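Local coordinates for pullulanase (Klebsiella oxytoca, PDB 2YOC), which hydrolyses the alpha-1,6-glucosidic linkages of pullulan and related alpha-dextrins as a secreted, probably membrane-anchored endo-acting glycosidase, at residues B[308-313]-B[341-346]. Residues are numbered along the deposited sequence; the frame is centred on the assembly and turned at random.
Sequences VVVYSA and KGAFYR
Tyr311 and Phe344 form one antiparallel hydrogen-bonded pair between 308-313 and 341-346, Val309 and Arg346 the next, and each is closed by two backbone bonds. The first is held by Tyr311 N to Phe344 O (2.8 Å, almost straight at 179°) and by the longer return bond from Phe344 N to Tyr311 O. In the second, Val309 N reaches Arg346 O at 2.9 Å while Arg346 N donates back to Val309 O. Between them sits the non-hydrogen-bonded pair Val310 and Tyr345, with Tyr345 CA 3.1 Å from Val309 O in a CA-H...O contact.

Alternation then sorts the side chains. On one face Tyr311 CB meets Phe344 CB at 3.9 Å. From there the rings diverge: that of Phe344 turns toward Ser312 and Ala313, Phe344 CD2 lying 3.6 Å from Ser312 O, whereas that of Tyr311 extends toward Arg346. Bent at chi3 (-65°), the arginine brings its guanidinium to the phenol end at 73° to the ring plane, Arg346 NH2 lying 3.2 Å from Tyr311 OH. Glu363 OE1 ties both together, hydrogen-bonded to Tyr311 OH and in a salt bridge with Arg346 NE. On the face of Val310 and Tyr345, Val310 CG1 meets Ala343 CB, just before the strand, at 3.8 Å; the Tyr345 side chain leads away, its OH hydrogen-bonded to Asp366. This ordinary antiparallel ladder places strand 305-311 between 317-326 and 344-353 in the immunoglobulin-like beta-sandwich of the carbohydrate-binding module 48 (isoamylase N-terminal) domain.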
loop_
_atom_site.group_PDB
_atom_site.type_symbol
_atom_site.label_atom_id
_atom_site.label_comp_id
_atom_site.label_asym_id
_atom_site.label_seq_id
_atom_site.Cartn_x
_atom_site.Cartn_y
_atom_site.Cartn_z
ATOM N N VAL B 308 29.595 -42.431 -41.979
ATOM C CA VAL B 308 29.543 -41.189 -42.748
ATOM C C VAL B 308 29.231 -41.662 -44.156
ATOM O O VAL B 308 29.890 -42.579 -44.651
ATOM C CB VAL B 308 30.841 -40.339 -42.758
ATOM C CG1 VAL B 308 30.559 -38.919 -43.259
ATOM C CG2 VAL B 308 31.513 -40.298 -41.395
ATOM N N VAL B 309 28.223 -41.074 -44.788
ATOM C CA VAL B 309 27.873 -41.419 -46.171
ATOM C C VAL B 309 28.286 -40.195 -46.939
ATOM O O VAL B 309 27.842 -39.101 -46.586
ATOM C CB VAL B 309 26.361 -41.741 -46.370
ATOM C CG1 VAL B 309 26.083 -42.231 -47.783
ATOM C CG2 VAL B 309 25.874 -42.755 -45.346
ATOM N N VAL B 310 29.162 -40.352 -47.921
ATOM C CA VAL B 310 29.665 -39.229 -48.707
ATOM C C VAL B 310 29.029 -39.279 -50.098
ATOM O O VAL B 310 29.039 -40.325 -50.758
ATOM C CB VAL B 310 31.224 -39.193 -48.748
ATOM C CG1 VAL B 310 31.749 -37.996 -49.529
ATOM C CG2 VAL B 310 31.817 -39.213 -47.343
ATOM N N TYR B 311 28.463 -38.135 -50.516
ATOM C CA TYR B 311 27.768 -37.969 -51.780
ATOM C C TYR B 311 28.432 -37.030 -52.755
ATOM O O TYR B 311 29.003 -36.003 -52.365
ATOM C CB TYR B 311 26.355 -37.445 -51.532
ATOM C CG TYR B 311 25.437 -38.432 -50.861
ATOM C CD1 TYR B 311 24.717 -39.354 -51.605
ATOM C CD2 TYR B 311 25.257 -38.421 -49.486
ATOM C CE1 TYR B 311 23.822 -40.225 -50.997
ATOM C CE2 TYR B 311 24.389 -39.309 -48.863
ATOM C CZ TYR B 311 23.675 -40.214 -49.623
ATOM O OH TYR B 311 22.819 -41.111 -49.031
ATOM N N SER B 312 28.219 -37.322 -54.050
ATOM C CA SER B 312 28.659 -36.499 -55.171
ATOM C C SER B 312 27.758 -35.274 -55.205
ATOM O O SER B 312 26.821 -35.184 -54.399
ATOM C CB SER B 312 28.502 -37.274 -56.480
ATOM O OG SER B 312 27.165 -37.689 -56.735
ATOM N N ALA B 313 27.989 -34.374 -56.170
ATOM C CA ALA B 313 27.129 -33.208 -56.360
ATOM C C ALA B 313 25.762 -33.663 -56.888
ATOM O O ALA B 313 24.749 -33.021 -56.610
ATOM C CB ALA B 313 27.768 -32.257 -57.345
ATOM N N LYS B 341 36.719 -31.481 -49.101
ATOM C CA LYS B 341 36.184 -30.108 -49.040
ATOM C C LYS B 341 35.104 -29.934 -50.130
ATOM O O LYS B 341 35.397 -30.098 -51.326
ATOM C CB LYS B 341 37.307 -29.067 -49.211
ATOM C CG LYS B 341 36.871 -27.608 -49.265
ATOM C CD LYS B 341 38.028 -26.708 -49.729
ATOM C CE LYS B 341 37.840 -25.219 -49.486
ATOM N NZ LYS B 341 38.706 -24.408 -50.404
ATOM N N GLY B 342 33.868 -29.671 -49.691
ATOM C CA GLY B 342 32.734 -29.474 -50.590
ATOM C C GLY B 342 31.857 -30.691 -50.801
ATOM O O GLY B 342 30.779 -30.572 -51.392
ATOM N N ALA B 343 32.296 -31.866 -50.331
ATOM C CA ALA B 343 31.480 -33.071 -50.470
ATOM C C ALA B 343 30.228 -32.992 -49.589
ATOM O O ALA B 343 30.224 -32.348 -48.518
ATOM C CB ALA B 343 32.275 -34.324 -50.114
ATOM N N PHE B 344 29.159 -33.650 -50.074
ATOM C CA PHE B 344 27.895 -33.739 -49.377
ATOM C C PHE B 344 27.918 -34.973 -48.508
ATOM O O PHE B 344 28.621 -35.934 -48.819
ATOM C CB PHE B 344 26.723 -33.732 -50.362
ATOM C CG PHE B 344 26.526 -32.394 -51.032
ATOM C CD1 PHE B 344 25.957 -31.328 -50.340
ATOM C CD2 PHE B 344 26.878 -32.207 -52.360
ATOM C CE1 PHE B 344 25.771 -30.095 -50.961
ATOM C CE2 PHE B 344 26.660 -30.984 -52.993
ATOM C CZ PHE B 344 26.128 -29.930 -52.284
ATOM N N TYR B 345 27.197 -34.939 -47.394
ATOM C CA TYR B 345 27.186 -36.060 -46.471
ATOM C C TYR B 345 25.982 -36.048 -45.574
ATOM O O TYR B 345 25.330 -35.006 -45.368
ATOM C CB TYR B 345 28.485 -36.085 -45.609
ATOM C CG TYR B 345 28.546 -35.023 -44.537
ATOM C CD1 TYR B 345 28.843 -33.704 -44.854
ATOM C CD2 TYR B 345 28.335 -35.343 -43.193
ATOM C CE1 TYR B 345 28.906 -32.722 -43.869
ATOM C CE2 TYR B 345 28.372 -34.367 -42.198
ATOM C CZ TYR B 345 28.647 -33.053 -42.542
ATOM O OH TYR B 345 28.665 -32.072 -41.574
ATOM N N ARG B 346 25.742 -37.214 -44.979
ATOM C CA ARG B 346 24.739 -37.469 -43.966
ATOM C C ARG B 346 25.300 -38.603 -43.121
ATOM O O ARG B 346 26.165 -39.346 -43.590
ATOM C CB ARG B 346 23.420 -37.904 -44.614
ATOM C CG ARG B 346 22.701 -36.796 -45.362
ATOM C CD ARG B 346 21.267 -37.138 -45.604
ATOM N NE ARG B 346 21.126 -38.288 -46.491
ATOM C CZ ARG B 346 20.333 -38.313 -47.550
ATOM N NH1 ARG B 346 19.619 -37.244 -47.878
ATOM N NH2 ARG B 346 20.235 -39.412 -48.284
#